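Local coordinates for putative aminotransferase (Actinomadura melliaura, PDB 4ZWV), which is a putative sugar aminotransferase that probably uses pyridoxal 5'-phosphate to transfer an amino group in making the aminopentose of the indolocarbazole AT2433, at residues L262-A267 against V352-L356; H130-Y134 against S292-D297; A312-M316 against H363-T367; A11-A16 against L250-E254. One frame throughout, in Å; residues are numbered along the deposited sequence. Where two conformers were deposited one is given.

Interaction 1 of 4, residues L262-A267 against V352-L356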
loop_
_atom_site.group_PDB
_atom_site.type_symbol
_atom_site.label_atom_id
_atom_site.label_comp_id
_atom_site.label_asym_id
_atom_site.label_seq_id
_atom_site.Cartn_x
_atom_site.Cartn_y
_atom_site.Cartn_z
ATOM N N LEU A 262 26.586 -12.689 -10.042
ATOM C CA LEU A 262 27.455 -11.567 -10.389
ATOM C C LEU A 262 27.668 -10.616 -9.204
ATOM O O LEU A 262 28.794 -10.160 -8.979
ATOM C CB LEU A 262 26.892 -10.802 -11.588
ATOM C CG LEU A 262 26.895 -11.578 -12.905
ATOM C CD1 LEU A 262 26.152 -10.813 -13.983
ATOM C CD2 LEU A 262 28.322 -11.871 -13.356
ATOM N N HIS A 263 26.605 -10.317 -8.450
ATOM C CA HIS A 263 26.765 -9.541 -7.211
ATOM C C HIS A 263 27.852 -10.164 -6.340
ATOM O O HIS A 263 28.754 -9.483 -5.848
ATOM C CB HIS A 263 25.465 -9.482 -6.393
ATOM C CG HIS A 263 24.482 -8.441 -6.847
ATOM N ND1 HIS A 263 24.201 -7.315 -6.100
ATOM C CD2 HIS A 263 23.686 -8.374 -7.943
ATOM C CE1 HIS A 263 23.283 -6.594 -6.721
ATOM N NE2 HIS A 263 22.952 -7.215 -7.840
ATOM N N ARG A 264 27.753 -11.475 -6.156
ATOM C CA ARG A 264 28.677 -12.186 -5.282
ATOM C C ARG A 264 30.089 -12.245 -5.853
ATOM O O ARG A 264 31.063 -12.086 -5.122
ATOM C CB ARG A 264 28.135 -13.589 -5.000
ATOM C CG ARG A 264 26.928 -13.544 -4.068
ATOM C CD ARG A 264 26.116 -14.829 -4.065
ATOM N NE ARG A 264 25.043 -14.733 -3.078
ATOM C CZ ARG A 264 23.972 -15.521 -3.042
ATOM N NH1 ARG A 264 23.812 -16.477 -3.944
ATOM N NH2 ARG A 264 23.050 -15.340 -2.100
ATOM N N GLU A 265 30.199 -12.442 -7.164
ATOM C CA GLU A 265 31.501 -12.450 -7.826
ATOM C C GLU A 265 32.194 -11.091 -7.712
ATOM O O GLU A 265 33.394 -11.015 -7.447
ATOM C CB GLU A 265 31.336 -12.851 -9.292
ATOM C CG GLU A 265 32.609 -12.776 -10.117
ATOM C CD GLU A 265 32.360 -12.993 -11.603
ATOM O OE1 GLU A 265 31.746 -14.019 -11.966
ATOM O OE2 GLU A 265 32.775 -12.133 -12.408
ATOM N N ASN A 266 31.431 -10.014 -7.886
ATOM C CA ASN A 266 31.997 -8.671 -7.775
ATOM C C ASN A 266 32.456 -8.362 -6.350
ATOM O O ASN A 266 33.505 -7.745 -6.148
ATOM C CB ASN A 266 30.979 -7.628 -8.241
ATOM C CG ASN A 266 30.714 -7.708 -9.727
ATOM O OD1 ASN A 266 31.552 -8.196 -10.495
ATOM N ND2 ASN A 266 29.549 -7.239 -10.146
ATOM N N ALA A 267 31.663 -8.788 -5.370
ATOM C CA ALA A 267 32.026 -8.635 -3.961
ATOM C C ALA A 267 33.320 -9.383 -3.647
ATOM O O ALA A 267 34.195 -8.873 -2.939
ATOM C CB ALA A 267 30.899 -9.132 -3.067
ATOM N N VAL A 352 28.126 -2.795 -6.711
ATOM C CA VAL A 352 28.643 -4.157 -6.755
ATOM C C VAL A 352 27.754 -5.072 -7.611
ATOM O O VAL A 352 28.036 -6.250 -7.787
ATOM C CB VAL A 352 28.787 -4.717 -5.313
ATOM C CG1 VAL A 352 27.429 -5.104 -4.748
ATOM C CG2 VAL A 352 29.754 -5.900 -5.267
ATOM N N GLY A 353 26.683 -4.518 -8.167
ATOM C CA GLY A 353 25.691 -5.339 -8.845
ATOM C C GLY A 353 26.016 -5.895 -10.224
ATOM O O GLY A 353 27.112 -5.691 -10.764
ATOM N N TRP A 354 25.036 -6.600 -10.798
ATOM C CA TRP A 354 25.196 -7.329 -12.064
ATOM C C TRP A 354 25.535 -6.444 -13.261
ATOM O O TRP A 354 26.027 -6.934 -14.275
ATOM C CB TRP A 354 23.914 -8.111 -12.380
ATOM C CG TRP A 354 22.704 -7.221 -12.383
ATOM C CD1 TRP A 354 21.863 -6.988 -11.337
ATOM C CD2 TRP A 354 22.223 -6.414 -13.472
ATOM N NE1 TRP A 354 20.878 -6.095 -11.708
ATOM C CE2 TRP A 354 21.083 -5.727 -13.011
ATOM C CE3 TRP A 354 22.648 -6.209 -14.793
ATOM C CZ2 TRP A 354 20.359 -4.856 -13.820
ATOM C CZ3 TRP A 354 21.927 -5.337 -15.591
ATOM C CH2 TRP A 354 20.798 -4.677 -15.100
ATOM N N TRP A 355 25.261 -5.150 -13.146
ATOM C CA TRP A 355 25.457 -4.207 -14.248
ATOM C C TRP A 355 26.910 -3.770 -14.380
ATOM O O TRP A 355 27.278 -3.078 -15.326
ATOM C CB TRP A 355 24.562 -2.979 -14.058
ATOM C CG TRP A 355 24.801 -2.286 -12.754
ATOM C CD1 TRP A 355 25.684 -1.272 -12.516
ATOM C CD2 TRP A 355 24.164 -2.570 -11.501
ATOM N NE1 TRP A 355 25.630 -0.900 -11.189
ATOM C CE2 TRP A 355 24.707 -1.682 -10.547
ATOM C CE3 TRP A 355 23.184 -3.483 -11.093
ATOM C CZ2 TRP A 355 24.298 -1.674 -9.213
ATOM C CZ3 TRP A 355 22.779 -3.472 -9.769
ATOM C CH2 TRP A 355 23.340 -2.579 -8.843
ATOM N N LEU A 356 27.729 -4.163 -13.413
ATOM C CA LEU A 356 29.152 -3.871 -13.454
ATOM C C LEU A 356 29.914 -4.733 -14.462
ATOM O O LEU A 356 30.014 -5.949 -14.291
ATOM C CB LEU A 356 29.755 -4.074 -12.069
ATOM C CG LEU A 356 29.576 -3.022 -10.990
ATOM C CD1 LEU A 356 30.359 -3.450 -9.764
ATOM C CD2 LEU A 356 30.093 -1.711 -11.495
HETATM O O HOH W 1 28.726 -7.731 -13.134
HETATM O O HOH W 2 32.039 -7.664 -13.308
#
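With CG of His263 anti to its carbonyl carbon (chi1 -82°) and CG of Trp354 held between backbone N and carbonyl carbon (chi1 55°), the two side chains run alongside each other in the same direction, His263 NE2 lying 3.7 Å from Trp354 CD1. The rings meet rim to rim. One face of the imidazole is covered by backbone: Gly353 CA sits over its centre, 3.5 Å from the His263 ring centroid, a CH-pi contact. Trp355 approaches the same imidazole obliquely, and ND1 of His263 bonds to Phe293 O. One turn along, Asn266 directs its amide at the loop; ND2 gives a hydrogen bond of 3.0 Å to Val352 O, with the acceptor in the amide plane of Asn266 but the donor well above the carbonyl plane of Val352. Asn266 OD1 accepts from Arg361, and a water lies 2.9 Å from Asn266 OD1 and also near Leu356 O. Alongside the amide, Val352 CG2 packs 3.7 Å from Asn266 CB and 4.1 Å from Ala267 CB, while Leu262 CD1 rests on Trp354 CB. His263, Trp354 and Trp355 thus form an aromatic cluster that joins helix 243-273 to the type I beta turn Gly353-Leu356.

Interaction 2 of 4, residues H130-Y134 against S292-D297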
loop_
_atom_site.group_PDB
_atom_site.type_symbol
_atom_site.label_atom_id
_atom_site.label_comp_id
_atom_site.label_asym_id
_atom_site.label_seq_id
_atom_site.Cartn_x
_atom_site.Cartn_y
_atom_site.Cartn_z
ATOM N N HIS A 130 18.670 -7.754 7.633
ATOM C CA HIS A 130 19.847 -8.343 6.991
ATOM C C HIS A 130 20.439 -7.285 6.060
ATOM O O HIS A 130 20.321 -7.352 4.832
ATOM C CB HIS A 130 19.473 -9.617 6.243
ATOM C CG HIS A 130 18.794 -10.645 7.095
ATOM N ND1 HIS A 130 19.427 -11.298 8.134
ATOM C CD2 HIS A 130 17.536 -11.144 7.048
ATOM C CE1 HIS A 130 18.587 -12.157 8.686
ATOM N NE2 HIS A 130 17.428 -12.077 8.047
ATOM N N TRP A 131 21.072 -6.296 6.683
ATOM C CA TRP A 131 21.410 -5.034 6.037
ATOM C C TRP A 131 22.438 -5.196 4.921
ATOM O O TRP A 131 23.468 -5.841 5.107
ATOM C CB TRP A 131 21.908 -4.058 7.103
ATOM C CG TRP A 131 22.249 -2.683 6.611
ATOM C CD1 TRP A 131 23.472 -2.065 6.684
ATOM C CD2 TRP A 131 21.367 -1.757 5.982
ATOM N NE1 TRP A 131 23.394 -0.802 6.141
ATOM C CE2 TRP A 131 22.113 -0.591 5.701
ATOM C CE3 TRP A 131 20.017 -1.797 5.619
ATOM C CZ2 TRP A 131 21.549 0.523 5.074
ATOM C CZ3 TRP A 131 19.456 -0.687 4.999
ATOM C CH2 TRP A 131 20.224 0.460 4.739
ATOM N N THR A 132 22.122 -4.606 3.764
ATOM C CA THR A 132 22.890 -4.699 2.507
ATOM C C THR A 132 23.013 -6.128 1.977
ATOM O O THR A 132 23.732 -6.366 1.004
ATOM C CB THR A 132 24.320 -4.075 2.610
ATOM O OG1 THR A 132 25.202 -4.922 3.357
ATOM C CG2 THR A 132 24.265 -2.692 3.233
ATOM N N GLY A 133 22.275 -7.058 2.571
ATOM C CA GLY A 133 22.255 -8.432 2.083
ATOM C C GLY A 133 22.970 -9.430 2.969
ATOM O O GLY A 133 22.994 -10.625 2.667
ATOM N N TYR A 134 23.551 -8.952 4.069
ATOM C CA TYR A 134 24.341 -9.824 4.945
ATOM C C TYR A 134 23.513 -10.333 6.116
ATOM O O TYR A 134 22.973 -9.548 6.887
ATOM C CB TYR A 134 25.579 -9.086 5.457
ATOM C CG TYR A 134 26.482 -9.947 6.310
ATOM C CD1 TYR A 134 27.136 -11.044 5.761
ATOM C CD2 TYR A 134 26.685 -9.663 7.653
ATOM C CE1 TYR A 134 27.979 -11.837 6.525
ATOM C CE2 TYR A 134 27.533 -10.459 8.434
ATOM C CZ TYR A 134 28.158 -11.542 7.861
ATOM O OH TYR A 134 28.993 -12.338 8.619
ATOM N N SER A 292 23.836 -11.413 -0.045
ATOM C CA SER A 292 23.397 -11.105 -1.398
ATOM C C SER A 292 23.972 -9.811 -1.955
ATOM O O SER A 292 23.732 -9.488 -3.116
ATOM C CB SER A 292 21.867 -11.065 -1.437
ATOM O OG SER A 292 21.356 -12.361 -1.151
ATOM N N PHE A 293 24.717 -9.073 -1.131
ATOM C CA PHE A 293 25.460 -7.891 -1.605
ATOM C C PHE A 293 24.640 -6.927 -2.460
ATOM O O PHE A 293 24.963 -6.641 -3.612
ATOM C CB PHE A 293 26.708 -8.338 -2.361
ATOM C CG PHE A 293 27.701 -9.020 -1.479
ATOM C CD1 PHE A 293 28.528 -8.276 -0.658
ATOM C CD2 PHE A 293 27.778 -10.398 -1.433
ATOM C CE1 PHE A 293 29.448 -8.896 0.179
ATOM C CE2 PHE A 293 28.692 -11.025 -0.600
ATOM C CZ PHE A 293 29.528 -10.269 0.205
ATOM N N TYR A 294 23.561 -6.432 -1.876
ATOM C CA TYR A 294 22.775 -5.377 -2.490
ATOM C C TYR A 294 23.699 -4.216 -2.867
ATOM O O TYR A 294 23.600 -3.658 -3.966
ATOM C CB TYR A 294 21.688 -4.941 -1.508
ATOM C CG TYR A 294 20.760 -3.856 -1.971
ATOM C CD1 TYR A 294 19.990 -4.012 -3.116
ATOM C CD2 TYR A 294 20.613 -2.694 -1.225
ATOM C CE1 TYR A 294 19.108 -3.015 -3.518
ATOM C CE2 TYR A 294 19.738 -1.700 -1.615
ATOM C CZ TYR A 294 18.996 -1.868 -2.762
ATOM O OH TYR A 294 18.124 -0.879 -3.148
ATOM N N VAL A 295 24.592 -3.867 -1.938
ATOM C CA VAL A 295 25.690 -2.929 -2.181
ATOM C C VAL A 295 26.916 -3.505 -1.472
ATOM O O VAL A 295 26.787 -4.474 -0.726
ATOM C CB VAL A 295 25.391 -1.496 -1.655
ATOM C CG1 VAL A 295 24.226 -0.865 -2.418
ATOM C CG2 VAL A 295 25.113 -1.521 -0.159
ATOM N N TYR A 296 28.080 -2.902 -1.684
ATOM C CA TYR A 296 29.314 -3.357 -1.040
ATOM C C TYR A 296 29.824 -2.261 -0.109
ATOM O O TYR A 296 30.220 -1.189 -0.560
ATOM C CB TYR A 296 30.363 -3.722 -2.099
ATOM C CG TYR A 296 31.622 -4.329 -1.523
ATOM C CD1 TYR A 296 31.743 -5.703 -1.366
ATOM C CD2 TYR A 296 32.690 -3.525 -1.129
ATOM C CE1 TYR A 296 32.901 -6.269 -0.822
ATOM C CE2 TYR A 296 33.845 -4.079 -0.589
ATOM C CZ TYR A 296 33.940 -5.451 -0.443
ATOM O OH TYR A 296 35.085 -6.004 0.098
ATOM N N ASP A 297 29.794 -2.525 1.196
ATOM C CA ASP A 297 30.178 -1.516 2.181
ATOM C C ASP A 297 31.661 -1.548 2.531
ATOM O O ASP A 297 32.265 -2.619 2.660
ATOM C CB ASP A 297 29.378 -1.688 3.472
ATOM C CG ASP A 297 27.962 -1.156 3.359
ATOM O OD1 ASP A 297 27.629 -0.576 2.307
ATOM O OD2 ASP A 297 27.195 -1.304 4.335
HETATM O O HOH W 3 25.741 0.670 5.339
HETATM O O HOH W 4 25.794 -9.117 1.519
HETATM O O HOH W 5 26.770 -6.335 1.618
HETATM O O HOH W 6 27.130 -3.849 5.255
HETATM O O HOH W 7 27.684 -4.374 2.048
#
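Two backbone hydrogen bonds join the segments, Tyr294 N to Thr132 O and Ser292 N to Gly133 O, each 2.9 Å between its N and O, and at Gly133, which has positive phi, the chains approach to 4.5 Å between its CA and Ser292 CA. Thr132 carries most of the side-chain contact. Its CG2, beside the backbone N and anti to the carbonyl carbon, lies 3.7 Å from Val295 CG2 and 3.4 Å from Asp297 OD2; the same methyl also lies over the rim of one face of the Trp131 ring. The hydroxyl turns back and donates to Trp131 O, 2.6 Å from Thr132 OG1; Tyr134 N reaches the same oxygen from the opposite face of its plane. The segment 130-134 follows strand 123-129 of the seven-stranded mixed sheet, the large-domain sheet of fold type I pyridoxal phosphate enzymes, and meets the chain entering strand 296-300 of a smaller sheet. Here it borders the cofactor site: Thr132 N bonds to His164, which binds pyridoxal 5'-phosphate, and the Tyr294 ring stacks on that histidine. Waters fill the polar side of the seam. One bridges Thr132 OG1 and Asp297 OD2, and the oxygen of this water lies 2.7 Å from Asp297 OD2. Two further sites between Thr132 OG1 and Val295 O are too close together to be taken as filled at once. Another water bridges Trp131 NE1 to Asp297 OD2, whose partner oxygen OD1 is bonded to Ser349.

Interaction 3 of 4, residues A312-M316 against H363-T367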
loop_
_atom_site.group_PDB
_atom_site.type_symbol
_atom_site.label_atom_id
_atom_site.label_comp_id
_atom_site.label_asym_id
_atom_site.label_seq_id
_atom_site.Cartn_x
_atom_site.Cartn_y
_atom_site.Cartn_z
ATOM N N ALA A 312 34.267 12.392 -9.049
ATOM C CA ALA A 312 35.114 12.808 -10.173
ATOM C C ALA A 312 35.408 11.644 -11.119
ATOM O O ALA A 312 35.680 11.846 -12.305
ATOM C CB ALA A 312 36.413 13.407 -9.660
ATOM N N ALA A 313 35.352 10.427 -10.588
ATOM C CA ALA A 313 35.610 9.227 -11.380
ATOM C C ALA A 313 34.324 8.615 -11.937
ATOM O O ALA A 313 34.350 7.538 -12.537
ATOM C CB ALA A 313 36.356 8.197 -10.541
ATOM N N GLY A 314 33.198 9.289 -11.727
ATOM C CA GLY A 314 31.929 8.785 -12.223
ATOM C C GLY A 314 31.496 7.504 -11.530
ATOM O O GLY A 314 30.957 6.599 -12.164
ATOM N N ILE A 315 31.754 7.419 -10.229
ATOM C CA ILE A 315 31.321 6.276 -9.430
ATOM C C ILE A 315 30.336 6.751 -8.374
ATOM O O ILE A 315 30.653 7.633 -7.587
ATOM C CB ILE A 315 32.517 5.569 -8.744
ATOM C CG1 ILE A 315 33.517 5.068 -9.788
ATOM C CG2 ILE A 315 32.016 4.433 -7.856
ATOM C CD1 ILE A 315 34.915 4.796 -9.224
HETATM N N MSE A 316 29.130 6.194 -8.373
HETATM C CA MSE A 316 28.134 6.578 -7.385
HETATM C C MSE A 316 28.393 5.821 -6.097
HETATM O O MSE A 316 28.364 4.595 -6.085
HETATM C CB MSE A 316 26.720 6.301 -7.889
HETATM C CG MSE A 316 25.645 6.724 -6.911
HETATM SE SE MSE A 316 23.872 6.364 -7.611
HETATM C CE MSE A 316 23.935 7.535 -9.168
ATOM N N HIS A 363 37.815 -0.245 -12.687
ATOM C CA HIS A 363 37.870 1.205 -12.558
ATOM C C HIS A 363 37.615 1.643 -11.110
ATOM O O HIS A 363 38.290 2.544 -10.603
ATOM C CB HIS A 363 36.858 1.857 -13.516
ATOM C CG HIS A 363 36.749 3.343 -13.372
ATOM N ND1 HIS A 363 37.814 4.193 -13.576
ATOM C CD2 HIS A 363 35.691 4.132 -13.069
ATOM C CE1 HIS A 363 37.422 5.440 -13.384
ATOM N NE2 HIS A 363 36.137 5.431 -13.080
ATOM N N VAL A 364 36.661 0.993 -10.446
ATOM C CA VAL A 364 36.365 1.284 -9.045
ATOM C C VAL A 364 37.601 1.005 -8.183
ATOM O O VAL A 364 38.026 1.854 -7.396
ATOM C CB VAL A 364 35.168 0.458 -8.539
ATOM C CG1 VAL A 364 35.006 0.595 -7.025
ATOM C CG2 VAL A 364 33.887 0.877 -9.269
ATOM N N VAL A 365 38.188 -0.174 -8.361
ATOM C CA VAL A 365 39.364 -0.565 -7.590
ATOM C C VAL A 365 40.561 0.338 -7.861
ATOM O O VAL A 365 41.226 0.778 -6.926
ATOM C CB VAL A 365 39.751 -2.031 -7.876
ATOM C CG1 VAL A 365 41.160 -2.335 -7.366
ATOM C CG2 VAL A 365 38.725 -2.963 -7.247
ATOM N N ALA A 366 40.821 0.635 -9.133
ATOM C CA ALA A 366 41.960 1.474 -9.496
ATOM C C ALA A 366 41.813 2.882 -8.927
ATOM O O ALA A 366 42.790 3.491 -8.478
ATOM C CB ALA A 366 42.116 1.529 -11.007
ATOM N N THR A 367 40.586 3.392 -8.944
ATOM C CA THR A 367 40.313 4.723 -8.423
ATOM C C THR A 367 40.572 4.772 -6.918
ATOM O O THR A 367 41.284 5.650 -6.437
ATOM C CB THR A 367 38.865 5.158 -8.732
ATOM O OG1 THR A 367 38.696 5.249 -10.152
ATOM C CG2 THR A 367 38.569 6.513 -8.111
#
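His363 NE2 donates to Ala313 O over 2.8 Å, in a nearly straight bond with an N-H...O angle of 171°. The bond is also well oriented on both sides: the oxygen lies in the imidazole plane, and the donor lies in the carbonyl plane, on a lone pair. CG of His363 anti to the backbone N (chi1 175°) brings the ring off helix 358-369 to this carbonyl. Thr367, one turn further on, places OG1 over the rim of one face of that ring. The same hydroxyl donates to His363 O, 2.8 Å from Thr367 OG1, while Thr367 N reaches that oxygen from the other face of its plane, so two donors of one residue grip it. Around the bond the packing is largely through methyl groups. Ala313 CB touches Thr367 CG2 at 3.7 Å. Ile315 comes tip to tip with Thr367, its CD1 lying 3.9 Å from Thr367 OG1 and 3.8 Å from Val364 CA, and its flank crosses the imidazole obliquely. Ala313 follows helix 303-312, and Gly314, with positive phi, forms the Schellman motif at its end; beyond it Met316, a selenomethionine, packs on Leu226 of the second subunit. Because NE2 is the donor, it must carry a proton; the carbonyl of the Schellman turn thereby fixes the rotation of the imidazole and ties the end of helix 303-312 to the flank of helix 358-369.

Interaction 4 of 4, residues A11-A16 against L250-E254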
loop_
_atom_site.group_PDB
_atom_site.type_symbol
_atom_site.label_atom_id
_atom_site.label_comp_id
_atom_site.label_asym_id
_atom_site.label_seq_id
_atom_site.Cartn_x
_atom_site.Cartn_y
_atom_site.Cartn_z
ATOM N N ALA A 11 16.528 -4.272 -12.626
ATOM C CA ALA A 11 16.670 -5.454 -13.469
ATOM C C ALA A 11 15.299 -5.908 -13.972
ATOM O O ALA A 11 14.610 -6.682 -13.303
ATOM C CB ALA A 11 17.358 -6.582 -12.703
ATOM N N VAL A 12 14.893 -5.430 -15.142
ATOM C CA VAL A 12 13.611 -5.862 -15.699
ATOM C C VAL A 12 13.817 -6.572 -17.039
ATOM O O VAL A 12 14.373 -6.023 -17.992
ATOM C CB VAL A 12 12.625 -4.674 -15.838
ATOM C CG1 VAL A 12 13.237 -3.544 -16.657
ATOM C CG2 VAL A 12 11.286 -5.139 -16.423
ATOM N N SER A 13 13.375 -7.823 -17.079
ATOM C CA SER A 13 13.572 -8.696 -18.217
ATOM C C SER A 13 12.868 -8.181 -19.452
ATOM O O SER A 13 11.776 -7.619 -19.357
ATOM C CB SER A 13 13.056 -10.094 -17.883
ATOM O OG SER A 13 13.114 -10.933 -19.016
ATOM N N PRO A 14 13.475 -8.399 -20.625
ATOM C CA PRO A 14 12.775 -8.124 -21.879
ATOM C C PRO A 14 11.597 -9.074 -22.106
ATOM O O PRO A 14 10.896 -8.926 -23.098
ATOM C CB PRO A 14 13.863 -8.329 -22.939
ATOM C CG PRO A 14 14.872 -9.209 -22.293
ATOM C CD PRO A 14 14.868 -8.828 -20.843
ATOM N N THR A 15 11.374 -10.023 -21.200
ATOM C CA THR A 15 10.190 -10.870 -21.274
ATOM C C THR A 15 9.029 -10.332 -20.438
ATOM O O THR A 15 7.923 -10.862 -20.505
ATOM C CB THR A 15 10.485 -12.312 -20.808
ATOM O OG1 THR A 15 10.763 -12.314 -19.401
ATOM C CG2 THR A 15 11.676 -12.898 -21.550
ATOM N N ALA A 16 9.270 -9.292 -19.640
ATOM C CA ALA A 16 8.210 -8.747 -18.791
ATOM C C ALA A 16 7.039 -8.210 -19.614
ATOM O O ALA A 16 5.879 -8.358 -19.222
ATOM C CB ALA A 16 8.759 -7.656 -17.875
ATOM N N LEU A 250 7.363 -12.892 -12.257
ATOM C CA LEU A 250 7.558 -14.171 -12.948
ATOM C C LEU A 250 8.586 -14.041 -14.067
ATOM O O LEU A 250 9.458 -14.907 -14.235
ATOM C CB LEU A 250 6.233 -14.684 -13.520
ATOM C CG LEU A 250 5.325 -15.317 -12.469
ATOM C CD1 LEU A 250 3.861 -15.370 -12.922
ATOM C CD2 LEU A 250 5.835 -16.704 -12.097
ATOM N N ALA A 251 8.502 -12.947 -14.816
ATOM C CA ALA A 251 9.440 -12.708 -15.902
ATOM C C ALA A 251 10.858 -12.526 -15.388
ATOM O O ALA A 251 11.827 -12.933 -16.034
ATOM C CB ALA A 251 9.013 -11.479 -16.711
ATOM N N ASN A 252 10.987 -11.921 -14.216
ATOM C CA ASN A 252 12.306 -11.604 -13.697
ATOM C C ASN A 252 12.954 -12.761 -12.933
ATOM O O ASN A 252 14.152 -12.727 -12.633
ATOM C CB ASN A 252 12.223 -10.355 -12.829
ATOM C CG ASN A 252 12.097 -9.102 -13.662
ATOM O OD1 ASN A 252 12.580 -9.057 -14.797
ATOM N ND2 ASN A 252 11.446 -8.086 -13.120
ATOM N N LEU A 253 12.176 -13.799 -12.649
ATOM C CA LEU A 253 12.712 -14.967 -11.955
ATOM C C LEU A 253 13.747 -15.691 -12.796
ATOM O O LEU A 253 14.661 -16.310 -12.257
ATOM C CB LEU A 253 11.599 -15.942 -11.580
ATOM C CG LEU A 253 10.933 -15.740 -10.225
ATOM C CD1 LEU A 253 9.773 -16.708 -10.075
ATOM C CD2 LEU A 253 11.957 -15.944 -9.118
ATOM N N GLU A 254 13.602 -15.613 -14.117
ATOM C CA GLU A 254 14.462 -16.368 -15.019
ATOM C C GLU A 254 15.945 -16.075 -14.833
ATOM O O GLU A 254 16.776 -16.974 -14.921
ATOM C CB GLU A 254 14.075 -16.095 -16.473
ATOM C CG GLU A 254 13.050 -17.067 -17.020
ATOM C CD GLU A 254 11.808 -17.137 -16.160
ATOM O OE1 GLU A 254 11.477 -18.248 -15.688
ATOM O OE2 GLU A 254 11.171 -16.079 -15.952
HETATM O O HOH W 8 11.315 -14.789 -18.377
#
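Asn252 OD1 accepts a hydrogen bond from Ser13 N, 2.7 Å away, with the donor in the plane of the carbonyl group and an N-H...O angle of 159°. Ser13 CB follows close behind, 3.3 Å from Asn252 OD1. Beside this pair, Ala251 fits its methyl into the bend of the turn: Ala251 CB lies 3.3 Å from Thr15 OG1, 3.5 Å from Ala16 CA and 4.0 Å from Ala16 CB. Next outward, the hydroxyls of Ser13 and Thr15 hydrogen-bond to each other, OG to OG1 at 2.8 Å, across the type I beta turn Ser13-Ala16. Ser13 OG stands anti to the backbone N (chi1 174°), pointing forward to Thr15, whose own OG1 lies between its backbone N and carbonyl carbon. From Thr15 OG1 a water bridges to Glu254 OE2, its oxygen 2.8 Å from Glu254 OE2. Ala16 packs on Phe24 of the second subunit. The amide of Asn252 is held from its other end too, since ND2 bonds to Thr193 O. Gripped at both OD1 and ND2, the carboxamide has its flip state settled, and this one side chain of helix 243-273 binds the N-terminal loop on one hand and the segment carrying Thr193 on the other.

Helix 243-273 is the common element of interactions 1 and 4, whose centres lie 18 Å apart; Trp354 CZ2 meets Ala11 CB at 3.6 Å. Both segments of interaction 4 precede those of interaction 1. Interaction 2, its centre 11 Å from that of interaction 1, touches it where Ala267 CB packs on Phe293 CD1, so the helix is connected to the cofactor-binding region. Interaction 3 is more peripheral, its centre 15 Å from that of interaction 1 without touching it. Interactions 1 and 3 alternate along the sequence (262-267, 312-316, 352-356, 363-367), strand 347-350 falling between 312-316 and 352-356; interaction 1 joins the long helix to the loop before helix 358-369, interaction 3 the end of helix 303-312 to helix 358-369.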